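Local coordinates for response regulator receiver protein (Dyadobacter fermentans, PDB 4XLT), which probably acts as a phosphorylatable receiver in bacterial two-component signalling, taking a phosphoryl group on an aspartate at the end of a central parallel sheet, at residues V56-Q62 with I86-S92; D10-L16 with R33-S37. One frame throughout, in Å; residues are numbered along the deposited sequence.

Contact 1: V56-Q62 with I86-S92; sequences VILLDLQ and IRLFMIS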
loop_
_atom_site.group_PDB
_atom_site.type_symbol
_atom_site.label_atom_id
_atom_site.label_comp_id
_atom_site.label_asym_id
_atom_site.label_seq_id
_atom_site.Cartn_x
_atom_site.Cartn_y
_atom_site.Cartn_z
ATOM N N VAL A 56 11.915 -4.560 10.637
ATOM C CA VAL A 56 12.765 -3.477 10.173
ATOM C C VAL A 56 13.855 -4.033 9.257
ATOM O O VAL A 56 14.532 -4.998 9.605
ATOM C CB VAL A 56 13.410 -2.719 11.354
ATOM C CG1 VAL A 56 14.319 -1.610 10.846
ATOM C CG2 VAL A 56 12.338 -2.154 12.268
ATOM N N ILE A 57 14.016 -3.429 8.085
ATOM C CA ILE A 57 15.067 -3.836 7.164
ATOM C C ILE A 57 16.113 -2.738 7.004
ATOM O O ILE A 57 15.796 -1.618 6.603
ATOM C CB ILE A 57 14.505 -4.197 5.778
ATOM C CG1 ILE A 57 13.503 -5.349 5.894
ATOM C CG2 ILE A 57 15.637 -4.564 4.829
ATOM C CD1 ILE A 57 12.977 -5.854 4.561
ATOM N N LEU A 58 17.360 -3.069 7.325
ATOM C CA LEU A 58 18.472 -2.144 7.147
ATOM C C LEU A 58 19.251 -2.519 5.894
ATOM O O LEU A 58 19.910 -3.556 5.841
ATOM C CB LEU A 58 19.385 -2.150 8.372
ATOM C CG LEU A 58 18.699 -1.910 9.718
ATOM C CD1 LEU A 58 19.731 -1.844 10.832
ATOM C CD2 LEU A 58 17.851 -0.646 9.687
ATOM N N LEU A 59 19.161 -1.666 4.883
ATOM C CA LEU A 59 19.740 -1.954 3.581
ATOM C C LEU A 59 20.925 -1.041 3.288
ATOM O O LEU A 59 20.810 0.182 3.369
ATOM C CB LEU A 59 18.674 -1.810 2.497
ATOM C CG LEU A 59 19.134 -1.973 1.052
ATOM C CD1 LEU A 59 19.534 -3.411 0.779
ATOM C CD2 LEU A 59 18.041 -1.517 0.101
ATOM N N ASP A 60 22.067 -1.632 2.956
ATOM C CA ASP A 60 23.248 -0.838 2.646
ATOM C C ASP A 60 23.124 -0.196 1.270
ATOM O O ASP A 60 22.610 -0.804 0.331
ATOM C CB ASP A 60 24.517 -1.687 2.717
ATOM C CG ASP A 60 25.753 -0.918 2.292
ATOM O OD1 ASP A 60 26.215 -0.049 3.061
ATOM O OD2 ASP A 60 26.261 -1.181 1.182
ATOM N N LEU A 61 23.602 1.040 1.162
ATOM C CA LEU A 61 23.521 1.802 -0.080
ATOM C C LEU A 61 24.493 1.299 -1.150
ATOM O O LEU A 61 24.073 0.781 -2.185
ATOM C CB LEU A 61 23.776 3.283 0.200
ATOM C CG LEU A 61 23.605 4.220 -0.993
ATOM C CD1 LEU A 61 22.218 4.052 -1.583
ATOM C CD2 LEU A 61 23.845 5.661 -0.577
ATOM N N GLN A 62 25.790 1.459 -0.904
ATOM C CA GLN A 62 26.806 1.033 -1.867
ATOM C C GLN A 62 26.963 -0.483 -1.874
ATOM O O GLN A 62 27.863 -1.029 -1.234
ATOM C CB GLN A 62 28.156 1.692 -1.569
ATOM C CG GLN A 62 28.250 3.151 -1.991
ATOM C CD GLN A 62 27.567 4.086 -1.016
ATOM O OE1 GLN A 62 27.463 3.791 0.176
ATOM N NE2 GLN A 62 27.095 5.223 -1.516
ATOM N N ILE A 86 6.454 -4.010 7.102
ATOM C CA ILE A 86 7.882 -3.740 7.022
ATOM C C ILE A 86 8.174 -2.242 6.951
ATOM O O ILE A 86 7.439 -1.486 6.316
ATOM C CB ILE A 86 8.498 -4.445 5.795
ATOM C CG1 ILE A 86 8.306 -5.959 5.906
ATOM C CG2 ILE A 86 9.973 -4.094 5.638
ATOM C CD1 ILE A 86 8.744 -6.730 4.679
ATOM N N ARG A 87 9.234 -1.822 7.636
ATOM C CA ARG A 87 9.777 -0.476 7.494
ATOM C C ARG A 87 11.218 -0.578 7.007
ATOM O O ARG A 87 12.081 -1.109 7.706
ATOM C CB ARG A 87 9.710 0.286 8.813
ATOM C CG ARG A 87 8.321 0.358 9.419
ATOM C CD ARG A 87 7.344 1.123 8.542
ATOM N NE ARG A 87 6.027 1.198 9.167
ATOM C CZ ARG A 87 5.021 0.375 8.893
ATOM N NH1 ARG A 87 5.171 -0.583 7.985
ATOM N NH2 ARG A 87 3.860 0.515 9.518
ATOM N N LEU A 88 11.470 -0.074 5.804
ATOM C CA LEU A 88 12.766 -0.230 5.150
ATOM C C LEU A 88 13.618 1.037 5.258
ATOM O O LEU A 88 13.163 2.136 4.933
ATOM C CB LEU A 88 12.557 -0.615 3.682
ATOM C CG LEU A 88 13.746 -0.601 2.718
ATOM C CD1 LEU A 88 14.834 -1.539 3.180
ATOM C CD2 LEU A 88 13.292 -0.970 1.316
ATOM N N PHE A 89 14.853 0.879 5.726
ATOM C CA PHE A 89 15.765 2.008 5.878
ATOM C C PHE A 89 17.059 1.786 5.108
ATOM O O PHE A 89 17.574 0.670 5.039
ATOM C CB PHE A 89 16.079 2.255 7.357
ATOM C CG PHE A 89 14.880 2.636 8.170
ATOM C CD1 PHE A 89 14.058 1.663 8.715
ATOM C CD2 PHE A 89 14.563 3.967 8.380
ATOM C CE1 PHE A 89 12.944 2.015 9.456
ATOM C CE2 PHE A 89 13.453 4.322 9.120
ATOM C CZ PHE A 89 12.643 3.345 9.658
HETATM N N MSE A 90 17.578 2.861 4.529
HETATM C CA MSE A 90 18.845 2.818 3.815
HETATM C C MSE A 90 19.975 3.228 4.760
HETATM O O MSE A 90 19.842 4.191 5.511
HETATM C CB MSE A 90 18.793 3.737 2.589
HETATM C CG MSE A 90 19.982 3.621 1.644
HETATM SE SE MSE A 90 19.895 2.061 0.474
HETATM C CE MSE A 90 18.562 2.699 -0.792
ATOM N N ILE A 91 21.078 2.489 4.740
ATOM C CA ILE A 91 22.224 2.840 5.574
ATOM C C ILE A 91 23.488 2.975 4.733
ATOM O O ILE A 91 23.673 2.250 3.754
ATOM C CB ILE A 91 22.468 1.805 6.695
ATOM C CG1 ILE A 91 22.665 0.406 6.105
ATOM C CG2 ILE A 91 21.319 1.818 7.698
ATOM C CD1 ILE A 91 23.025 -0.649 7.131
ATOM N N SER A 92 24.349 3.911 5.114
ATOM C CA SER A 92 25.578 4.158 4.367
ATOM C C SER A 92 26.598 4.947 5.181
ATOM O O SER A 92 26.236 5.729 6.062
ATOM C CB SER A 92 25.269 4.903 3.068
ATOM O OG SER A 92 26.443 5.091 2.300
#
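Ile57 and Leu88 are bridge partners in a parallel ladder and meet by their methyls: Ile57 CG2 lies 3.5 Å from Leu88 CD1. On the same face the other branch of Ile57 runs to Ile86, CD1 against CG2. Ile57 CG1 stands anti to its carbonyl carbon, beside the backbone N, and the two branches part, CG2 to Leu88 and CD1 to Ile86. Further along, Leu59 and the selenomethionine Met90 lie side by side, with Leu59 CD2 4.0 Å from Met90 SE. A bend at chi2 (78°) brings Met90 SE to 3.7 Å from Leu61 CD1, where the two side chains cross at about a right angle; Phe69 of helix 68-75 touches both residues.

On the face of Val56, Leu58 and Asp60 the partners are Phe89 and Ile91. Val56 CG1 approaches the Phe89 ring obliquely at CD1, and Ile91 CD1 reaches Leu58 CB. Ile91 CG1 sits between its own N and carbonyl carbon (chi1 57°), only 3.3 Å from Leu59 O. Asp60 OD1 carries a salt bridge to Lys115.

Five backbone bonds join the strands, from Ile57 N to Arg87 O through Leu61 N to Ile91 O. The last is the most bent, 144° at the hydrogen, just where residues 61-62 leave the strand. Beyond it Ser92 OG is 2.7 Å from Gln62 OE1, but the hydroxyl also has Thr94 O as a possible acceptor and Gln62 is poorly ordered. The chemistry thus implies an apolar, firmly hydrogen-bonded core that turns polar at its C-terminal end, beside the predicted phosphorylation site Asp60.

Contact 2: D10-L16 with R33-S37; sequences DDSVFDL and RTFNS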
loop_
_atom_site.group_PDB
_atom_site.type_symbol
_atom_site.label_atom_id
_atom_site.label_comp_id
_atom_site.label_asym_id
_atom_site.label_seq_id
_atom_site.Cartn_x
_atom_site.Cartn_y
_atom_site.Cartn_z
ATOM N N ASP A 10 23.723 -6.318 3.813
ATOM C CA ASP A 10 24.985 -5.611 3.605
ATOM C C ASP A 10 26.022 -6.534 2.962
ATOM O O ASP A 10 26.215 -7.667 3.403
ATOM C CB ASP A 10 25.508 -5.059 4.937
ATOM C CG ASP A 10 26.545 -3.953 4.761
ATOM O OD1 ASP A 10 27.344 -4.004 3.800
ATOM O OD2 ASP A 10 26.561 -3.028 5.599
ATOM N N ASP A 11 26.688 -6.047 1.920
ATOM C CA ASP A 11 27.703 -6.838 1.230
ATOM C C ASP A 11 28.988 -6.911 2.049
ATOM O O ASP A 11 29.824 -7.790 1.831
ATOM C CB ASP A 11 27.998 -6.258 -0.153
ATOM C CG ASP A 11 28.616 -4.877 -0.083
ATOM O OD1 ASP A 11 28.191 -4.078 0.777
ATOM O OD2 ASP A 11 29.532 -4.592 -0.884
ATOM N N SER A 12 29.145 -5.977 2.984
ATOM C CA SER A 12 30.295 -5.975 3.879
ATOM C C SER A 12 30.062 -6.916 5.053
ATOM O O SER A 12 29.205 -6.667 5.902
ATOM C CB SER A 12 30.586 -4.564 4.390
ATOM O OG SER A 12 31.543 -4.600 5.432
ATOM N N VAL A 13 30.832 -7.998 5.093
ATOM C CA VAL A 13 30.674 -9.016 6.121
ATOM C C VAL A 13 31.013 -8.456 7.498
ATOM O O VAL A 13 30.346 -8.769 8.485
ATOM C CB VAL A 13 31.552 -10.244 5.821
ATOM C CG1 VAL A 13 31.315 -11.334 6.851
ATOM C CG2 VAL A 13 31.260 -10.766 4.423
ATOM N N PHE A 14 32.044 -7.620 7.561
ATOM C CA PHE A 14 32.404 -6.945 8.803
ATOM C C PHE A 14 31.259 -6.068 9.311
ATOM O O PHE A 14 30.851 -6.181 10.467
ATOM C CB PHE A 14 33.668 -6.106 8.614
ATOM C CG PHE A 14 34.010 -5.249 9.800
ATOM C CD1 PHE A 14 34.504 -5.818 10.965
ATOM C CD2 PHE A 14 33.841 -3.874 9.751
ATOM C CE1 PHE A 14 34.818 -5.031 12.061
ATOM C CE2 PHE A 14 34.154 -3.082 10.841
ATOM C CZ PHE A 14 34.644 -3.660 11.997
ATOM N N ASP A 15 30.737 -5.204 8.442
ATOM C CA ASP A 15 29.634 -4.324 8.822
ATOM C C ASP A 15 28.390 -5.123 9.199
ATOM O O ASP A 15 27.673 -4.757 10.127
ATOM C CB ASP A 15 29.297 -3.343 7.694
ATOM C CG ASP A 15 30.396 -2.323 7.458
ATOM O OD1 ASP A 15 31.251 -2.148 8.351
ATOM O OD2 ASP A 15 30.398 -1.691 6.380
ATOM N N LEU A 16 28.146 -6.215 8.479
ATOM C CA LEU A 16 26.976 -7.053 8.716
ATOM C C LEU A 16 26.943 -7.606 10.140
ATOM O O LEU A 16 25.971 -7.404 10.869
ATOM C CB LEU A 16 26.940 -8.206 7.710
ATOM C CG LEU A 16 25.637 -8.997 7.615
ATOM C CD1 LEU A 16 24.493 -8.092 7.189
ATOM C CD2 LEU A 16 25.787 -10.152 6.644
ATOM N N ARG A 33 18.192 -11.167 11.560
ATOM C CA ARG A 33 18.513 -11.983 10.401
ATOM C C ARG A 33 19.486 -11.211 9.512
ATOM O O ARG A 33 19.280 -10.027 9.249
ATOM C CB ARG A 33 17.238 -12.347 9.640
ATOM C CG ARG A 33 17.292 -13.672 8.909
ATOM C CD ARG A 33 15.970 -13.959 8.218
ATOM N NE ARG A 33 14.853 -14.006 9.158
ATOM C CZ ARG A 33 14.401 -15.121 9.723
ATOM N NH1 ARG A 33 14.969 -16.289 9.447
ATOM N NH2 ARG A 33 13.377 -15.069 10.566
ATOM N N THR A 34 20.551 -11.867 9.062
ATOM C CA THR A 34 21.572 -11.184 8.268
ATOM C C THR A 34 21.723 -11.769 6.869
ATOM O O THR A 34 21.775 -12.986 6.694
ATOM C CB THR A 34 22.950 -11.223 8.961
ATOM O OG1 THR A 34 23.316 -12.582 9.229
ATOM C CG2 THR A 34 22.918 -10.442 10.267
ATOM N N PHE A 35 21.805 -10.892 5.874
ATOM C CA PHE A 35 21.984 -11.325 4.494
ATOM C C PHE A 35 23.154 -10.611 3.831
ATOM O O PHE A 35 23.286 -9.389 3.922
ATOM C CB PHE A 35 20.708 -11.098 3.683
ATOM C CG PHE A 35 19.541 -11.911 4.157
ATOM C CD1 PHE A 35 19.423 -13.247 3.809
ATOM C CD2 PHE A 35 18.558 -11.337 4.948
ATOM C CE1 PHE A 35 18.349 -13.998 4.245
ATOM C CE2 PHE A 35 17.479 -12.081 5.386
ATOM C CZ PHE A 35 17.375 -13.413 5.035
ATOM N N ASN A 36 23.990 -11.389 3.155
ATOM C CA ASN A 36 25.182 -10.875 2.499
ATOM C C ASN A 36 24.898 -10.493 1.048
ATOM O O ASN A 36 25.745 -9.911 0.370
ATOM C CB ASN A 36 26.303 -11.915 2.569
ATOM C CG ASN A 36 27.666 -11.329 2.265
ATOM O OD1 ASN A 36 27.860 -10.115 2.330
ATOM N ND2 ASN A 36 28.623 -12.191 1.936
ATOM N N SER A 37 23.699 -10.826 0.579
ATOM C CA SER A 37 23.304 -10.538 -0.797
ATOM C C SER A 37 21.827 -10.170 -0.902
ATOM O O SER A 37 20.988 -10.697 -0.170
ATOM C CB SER A 37 23.602 -11.736 -1.697
ATOM O OG SER A 37 22.879 -12.876 -1.271
#
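Leu16 and Thr34 supply the apolar part of the contact. Leu16 CG sits 3.7 Å from Thr34 CB, and both methyls of Leu16 face the carbonyl oxygen of Phe35, with Leu16 CD1 3.7 Å from Phe35 O. Leu16 CG is anti to the backbone N (chi1 -167°), which carries the branched end from the first turn of helix 13-25 across to strand 31-35. Ile8 of strand 4-9 also touches Leu16. Val13 adds a looser approach, its CG2 reaching the side chain of Asn36 from an oblique direction.

Backbone pairing is confined to one bond, Asp10 N to Phe35 O at 3.1 Å, with 162° at the hydrogen. It continues the pairing of strands 4-9 and 31-35, in which Phe35 also bonds to Ile8. Just past it, Asn36 CA directs its hydrogen at Asp10 O in a weaker CA-H...O contact, 3.5 Å long. The Asn36 amide lies close to the carbonyls of Asp10 and Asp11.

Polar bonds inside 10-16 hold the turn that leads into the helix. Asp10 OD1 accepts from Ser12 N at 2.8 Å, an Asx turn in which the donor comes from above the carboxylate plane, 38° out of it. Ser12 OG then N-caps the helix by accepting from Asp15 N at 3.2 Å. The other carboxylate oxygen, Asp10 OD2, and Asp15 OD2 both form salt bridges with Lys115.

A strand end, a capped helix start and the neighbouring strand edge meeting in this way belong to the beta-alpha-beta unit 4-9, 13-25, 31-35 of the CheY-like receiver fold, whose first loop carries the acidic pair Asp10 and Asp11.

How the contacts relate
Both contacts reach the five-stranded parallel sheet and lie in series along the chain, their centres about 12 Å apart. Strand 4-9, which leads into 10-16, lies between strands 31-35 and 54-60, so the backbone of contact 2 runs on from the strand that borders contact 1. They touch at the C-terminal ends of the strands: Asp60 CB packs 3.7 Å from Asp10 CG, and Asp60 OD2 comes within 3.5 Å of Asp11 OD1. Lys115 is the partner the two contacts share. Such an acidic cluster with a lysine is consistent with the phosphoacceptor pocket of receiver domains, where Asp60 is the predicted site.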